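Side-chain contacts in 3,4-dihydroxybenzoate decarboxylase (Enterobacter cloacae, PDB 5NY5), which catalyses the decarboxylation of 3,4-dihydroxybenzoate and, in reverse, the para-carboxylation of catechols, with a prenylated flavin cofactor: residues A[374-377]-A[378-382]; A[4-7]-A[8-12]; A[437-440]-A[441-444]. All blocks are in the same frame, centred on the assembly; numbering follows the deposited sequence.

Contact 1 of 3, residues A[374-377]-A[378-382]; sequences QPSD and EGRQG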
# COMPACT_ATOMS: atom_id res chain seq x y z
N GLN A 374 -24.51 14.96 -12.76
CA GLN A 374 -25.41 13.82 -12.59
C GLN A 374 -24.64 12.72 -11.89
O GLN A 374 -23.40 12.76 -11.84
CB GLN A 374 -25.94 13.35 -13.95
CG GLN A 374 -24.90 13.35 -15.05
CD GLN A 374 -25.49 13.04 -16.40
OE1 GLN A 374 -26.60 12.52 -16.50
NE2 GLN A 374 -24.75 13.37 -17.46
N PRO A 375 -25.33 11.73 -11.32
CA PRO A 375 -24.62 10.63 -10.65
C PRO A 375 -23.58 9.94 -11.52
O PRO A 375 -22.51 9.56 -11.02
CB PRO A 375 -25.75 9.68 -10.25
CG PRO A 375 -26.93 10.55 -10.11
CD PRO A 375 -26.79 11.60 -11.18
N SER A 376 -23.87 9.77 -12.81
CA SER A 376 -22.92 9.11 -13.71
C SER A 376 -21.61 9.87 -13.84
O SER A 376 -20.62 9.30 -14.29
CB SER A 376 -23.55 8.92 -15.09
OG SER A 376 -23.98 10.15 -15.63
N ASP A 377 -21.58 11.15 -13.46
CA ASP A 377 -20.34 11.90 -13.54
C ASP A 377 -19.34 11.47 -12.47
O ASP A 377 -18.14 11.69 -12.65
CB ASP A 377 -20.61 13.40 -13.41
CG ASP A 377 -21.04 14.02 -14.72
OD1 ASP A 377 -20.70 13.44 -15.78
OD2 ASP A 377 -21.70 15.07 -14.70
N GLU A 378 -19.80 10.88 -11.38
CA GLU A 378 -18.88 10.34 -10.39
C GLU A 378 -18.06 9.23 -11.02
O GLU A 378 -18.60 8.29 -11.60
CB GLU A 378 -19.63 9.83 -9.17
CG GLU A 378 -18.71 9.30 -8.09
CD GLU A 378 -17.70 10.33 -7.62
OE1 GLU A 378 -18.11 11.47 -7.33
OE2 GLU A 378 -16.50 10.01 -7.56
N GLY A 379 -16.74 9.33 -10.89
CA GLY A 379 -15.83 8.43 -11.55
C GLY A 379 -15.25 8.97 -12.84
O GLY A 379 -14.23 8.47 -13.31
N ARG A 380 -15.88 9.99 -13.43
CA ARG A 380 -15.34 10.59 -14.64
C ARG A 380 -14.24 11.60 -14.35
O ARG A 380 -13.49 11.95 -15.27
CB ARG A 380 -16.46 11.24 -15.45
CG ARG A 380 -17.56 10.26 -15.84
CD ARG A 380 -18.31 10.69 -17.09
NE ARG A 380 -19.17 9.63 -17.59
CZ ARG A 380 -20.49 9.63 -17.52
NH1 ARG A 380 -21.14 10.66 -16.98
NH2 ARG A 380 -21.18 8.61 -18.00
N GLN A 381 -14.10 12.06 -13.11
CA GLN A 381 -13.02 13.00 -12.80
C GLN A 381 -11.66 12.34 -12.96
O GLN A 381 -10.72 12.96 -13.45
CB GLN A 381 -13.19 13.57 -11.39
CG GLN A 381 -13.00 12.59 -10.24
CD GLN A 381 -14.29 11.92 -9.83
OE1 GLN A 381 -15.18 11.71 -10.65
NE2 GLN A 381 -14.41 11.61 -8.55
N GLY A 382 -11.54 11.07 -12.56
CA GLY A 382 -10.32 10.34 -12.82
C GLY A 382 -10.12 10.06 -14.30
O GLY A 382 -8.99 10.05 -14.78
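D377 and R380 meet at the two ends of a type II beta turn, where a short 3-10 segment, 375-377, leads into helix 380-391 of the UbiD C-terminal domain.

Two backbone hydrogen bonds shape the turn. E378 N donates to P375 O at 3.0 Å and closes the 3-10 segment. R380 N donates to D377 O at 2.9 Å and closes the type II turn. G379 takes the third place in that turn with a positive phi of 98°, where a CB would press on the preceding carbonyl oxygen; glycine suits this place.

The charged pair spans the same turn. R380 NH1 forms a salt bridge to D377 OD1 at 3.1 Å. The oxygen lies in the guanidinium plane, but NH1 meets the carboxylate from above its plane. The two planes are 77° apart. The extended arginine chain, from CG to NE, runs back over the 3-10 segment. D377 OD2 forms a second salt bridge with R373, so the carboxylate is held on both oxygens.

Amide and carboxylate bonds brace the start of the helix. Q381 bends at chi2 (-91°), which brings its amide back to G379 and E378. There OE1 accepts from G379 N at 2.9 Å, and NE2 donates to E378 OE2 at 2.8 Å. NE2 also bonds to D462. E378 OE2 forms a salt bridge with R451 of a neighbouring subunit, while OE1 pairs with K372. The turn thus belongs to a subunit interface.

S376 meets the guanidinium with two oxygens. Its OG takes a weak hydrogen bond from R380 NH1 at 3.2 Å. Its carbonyl O lies over one guanidinium face, offset toward the rim, with R380 CZ 3.2 Å from S376 O.

Contact 2 of 3, residues A[4-7]-A[8-12]; sequences PIND and LRSAI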
# COMPACT_ATOMS: atom_id res chain seq x y z
N PRO A 4 -4.57 48.79 -34.94
CA PRO A 4 -4.38 47.34 -34.94
C PRO A 4 -2.93 46.98 -34.63
O PRO A 4 -2.03 47.82 -34.66
CB PRO A 4 -4.76 46.92 -36.36
CG PRO A 4 -4.42 48.10 -37.17
CD PRO A 4 -4.79 49.28 -36.31
N ILE A 5 -2.72 45.70 -34.32
CA ILE A 5 -1.41 45.18 -33.98
C ILE A 5 -0.88 44.38 -35.16
O ILE A 5 -1.58 43.51 -35.69
CB ILE A 5 -1.45 44.32 -32.71
CG1 ILE A 5 -1.94 45.15 -31.52
CG2 ILE A 5 -0.08 43.75 -32.41
CD1 ILE A 5 -1.83 44.43 -30.20
N ASN A 6 0.35 44.68 -35.58
CA ASN A 6 1.01 43.90 -36.61
C ASN A 6 2.50 43.72 -36.36
O ASN A 6 3.18 43.12 -37.20
CB ASN A 6 0.79 44.52 -38.00
CG ASN A 6 1.27 45.96 -38.09
OD1 ASN A 6 2.06 46.42 -37.27
ND2 ASN A 6 0.81 46.66 -39.12
N ASP A 7 3.03 44.22 -35.25
CA ASP A 7 4.44 44.04 -34.92
C ASP A 7 4.61 44.27 -33.42
O ASP A 7 3.65 44.49 -32.69
CB ASP A 7 5.33 44.96 -35.75
CG ASP A 7 4.88 46.41 -35.72
OD1 ASP A 7 4.18 46.81 -34.77
OD2 ASP A 7 5.24 47.16 -36.65
N LEU A 8 5.87 44.22 -32.98
CA LEU A 8 6.16 44.41 -31.56
C LEU A 8 5.82 45.82 -31.10
O LEU A 8 5.27 46.01 -30.01
CB LEU A 8 7.63 44.09 -31.30
CG LEU A 8 8.17 44.35 -29.89
CD1 LEU A 8 7.40 43.56 -28.85
CD2 LEU A 8 9.65 44.02 -29.84
N ARG A 9 6.14 46.83 -31.91
CA ARG A 9 5.97 48.21 -31.47
C ARG A 9 4.50 48.62 -31.40
O ARG A 9 4.13 49.44 -30.55
CB ARG A 9 6.75 49.15 -32.39
CG ARG A 9 8.24 48.88 -32.37
CD ARG A 9 9.01 49.92 -33.17
NE ARG A 9 10.39 49.52 -33.37
CZ ARG A 9 11.34 50.33 -33.83
NH1 ARG A 9 11.06 51.59 -34.12
NH2 ARG A 9 12.58 49.88 -33.98
N SER A 10 3.65 48.07 -32.27
CA SER A 10 2.22 48.33 -32.13
C SER A 10 1.64 47.61 -30.92
O SER A 10 0.63 48.06 -30.36
CB SER A 10 1.48 47.93 -33.40
OG SER A 10 2.07 46.79 -34.01
N ALA A 11 2.27 46.52 -30.48
CA ALA A 11 1.82 45.85 -29.27
C ALA A 11 2.20 46.64 -28.03
O ALA A 11 1.40 46.77 -27.09
CB ALA A 11 2.39 44.44 -29.20
N ILE A 12 3.42 47.18 -28.00
CA ILE A 12 3.84 48.03 -26.89
C ILE A 12 2.93 49.24 -26.77
O ILE A 12 2.61 49.69 -25.66
CB ILE A 12 5.32 48.45 -27.07
CG1 ILE A 12 6.23 47.22 -27.02
CG2 ILE A 12 5.72 49.47 -26.03
CD1 ILE A 12 7.69 47.53 -27.24
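S10 N donates to D7 OD1 at 2.8 Å, with an N-H...O angle of 158°. The carboxylate gets there because D7 CG sits between its own backbone N and carbonyl carbon (chi1 51°), which turns OD1 over the first turn of the helix. The return bond runs from D7 N to S10 OG at 3.0 Å. N6 N also donates to S10 OG, at 3.1 Å. All three bonds are less certain in detail, because D7 OD1 and S10 OG are modelled too close together.

The pattern is a capping box. D7 is the N-cap of helix 8-16 and S10 is its partner three residues on. A weak backbone bond of 3.3 Å from A11 N to D7 O follows. Beside the box, I5 folds its apolar side chain against the helix, with I5 CG2 4.1 Å from A11 CB.

Farther out, D7 OD2 forms a salt bridge with R260. This fixes the second oxygen while OD1 serves the helix. The end of the R9 side chain leads away from the cap; NE pairs with E262, and NH2 bonds to N313 O. L8 packs on L72 of strand 70-73 and on I316 and Q318 of strand 316-319.

Contact 3 of 3, residues A[437-440]-A[441-444]; sequences QLDP and SQSP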
# COMPACT_ATOMS: atom_id res chain seq x y z
N GLN A 437 13.07 15.06 -18.54
CA GLN A 437 14.43 14.97 -18.04
C GLN A 437 14.81 16.11 -17.11
O GLN A 437 15.71 15.95 -16.28
CB GLN A 437 15.41 14.93 -19.21
CG GLN A 437 15.30 13.69 -20.08
CD GLN A 437 16.23 12.58 -19.63
OE1 GLN A 437 17.16 12.81 -18.86
NE2 GLN A 437 15.99 11.38 -20.13
N LEU A 438 14.15 17.26 -17.22
CA LEU A 438 14.55 18.44 -16.46
C LEU A 438 13.95 18.49 -15.06
O LEU A 438 14.30 19.39 -14.29
CB LEU A 438 14.20 19.71 -17.23
CG LEU A 438 15.12 19.96 -18.42
CD1 LEU A 438 14.72 21.22 -19.16
CD2 LEU A 438 16.57 20.04 -17.97
N ASP A 439 13.07 17.56 -14.71
CA ASP A 439 12.68 17.39 -13.32
C ASP A 439 13.79 16.66 -12.59
O ASP A 439 14.06 15.49 -12.91
CB ASP A 439 11.37 16.62 -13.21
CG ASP A 439 10.86 16.50 -11.78
OD1 ASP A 439 11.62 16.74 -10.82
OD2 ASP A 439 9.68 16.14 -11.60
N PRO A 440 14.47 17.28 -11.62
CA PRO A 440 15.60 16.61 -10.96
C PRO A 440 15.18 15.44 -10.08
O PRO A 440 16.01 14.57 -9.82
CB PRO A 440 16.24 17.73 -10.13
CG PRO A 440 15.64 19.00 -10.63
CD PRO A 440 14.27 18.65 -11.11
N SER A 441 13.93 15.40 -9.63
CA SER A 441 13.46 14.28 -8.84
C SER A 441 13.13 13.05 -9.68
O SER A 441 12.87 11.99 -9.11
CB SER A 441 12.23 14.69 -8.02
OG SER A 441 11.10 14.88 -8.85
N GLN A 442 13.12 13.17 -11.00
CA GLN A 442 12.88 12.03 -11.89
C GLN A 442 14.19 11.27 -12.12
O GLN A 442 14.72 11.17 -13.23
CB GLN A 442 12.26 12.50 -13.19
CG GLN A 442 10.92 13.18 -12.99
CD GLN A 442 10.12 13.34 -14.26
OE1 GLN A 442 10.43 12.72 -15.28
NE2 GLN A 442 9.08 14.16 -14.21
N SER A 443 14.70 10.72 -11.02
CA SER A 443 16.00 10.09 -10.95
C SER A 443 15.90 8.78 -10.17
O SER A 443 15.11 8.69 -9.22
CB SER A 443 17.03 11.01 -10.28
OG SER A 443 18.23 10.31 -9.98
N PRO A 444 16.67 7.76 -10.55
CA PRO A 444 16.74 6.56 -9.72
C PRO A 444 17.25 6.84 -8.32
O PRO A 444 16.93 6.09 -7.39
CB PRO A 444 17.69 5.64 -10.50
CG PRO A 444 17.62 6.13 -11.90
CD PRO A 444 17.43 7.62 -11.80
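A type I beta turn runs from D439 to Q442, and the D439 side chain adds an Asx turn within it. D439 OD1 accepts from S441 N at 2.9 Å and from S441 OG at 2.8 Å. Both donors come from the same face of the carboxylate, above its plane. One oxygen therefore holds both the backbone and the hydroxyl of S441. With chi1 at -176°, D439 CG lies beside its own carbonyl carbon, which leaves OD1 within reach of S441. The turn itself is closed by Q442 N, which donates to D439 O at 3.1 Å.

The Q442 side chain crosses D439 at about a right angle. Its CG is 3.5 Å from D439 CB, and Q442 NE2 gives D439 OD2 a weak hydrogen bond at 3.3 Å. The stronger partner of OD2 is K396, in a salt bridge; K396 also bonds to S441 OG. The other polar atom of the amide, Q442 OE1, accepts from H436 N. Q442 is also the centre of an inverse gamma turn, which bends the chain again toward P444.

The turn lies in the loop between strands 427-434 and 455-462, tied by Q442 backbone bonds to G454, next to strand 455-462. K396 stands just before strand 397-401. From a neighbouring subunit, T418 and T419 of helix 410-419 pack on D439 and S441.

How the contacts relate
Along the chain the order is contact 2, contact 1, contact 3. Contacts 1 and 3 share the UbiD C-terminal domain and its five-stranded mixed sheet. Contact 1 starts helix 380-391, which links the neighbouring parallel strands 365-370 and 397-401. Contact 3 lies in the loop joining strand 427-434, at the sheet's edge, to 455-462. Their centres are 33 Å apart. Contact 2 caps helix 8-16 near the N-terminus, 45 Å from contact 1 and 40 Å from contact 3, centre to centre. Contacts 1 and 3 meet two different neighbouring subunits of the six-chain assembly; contact 2 touches none. All three lie away from the flavin and manganese sites.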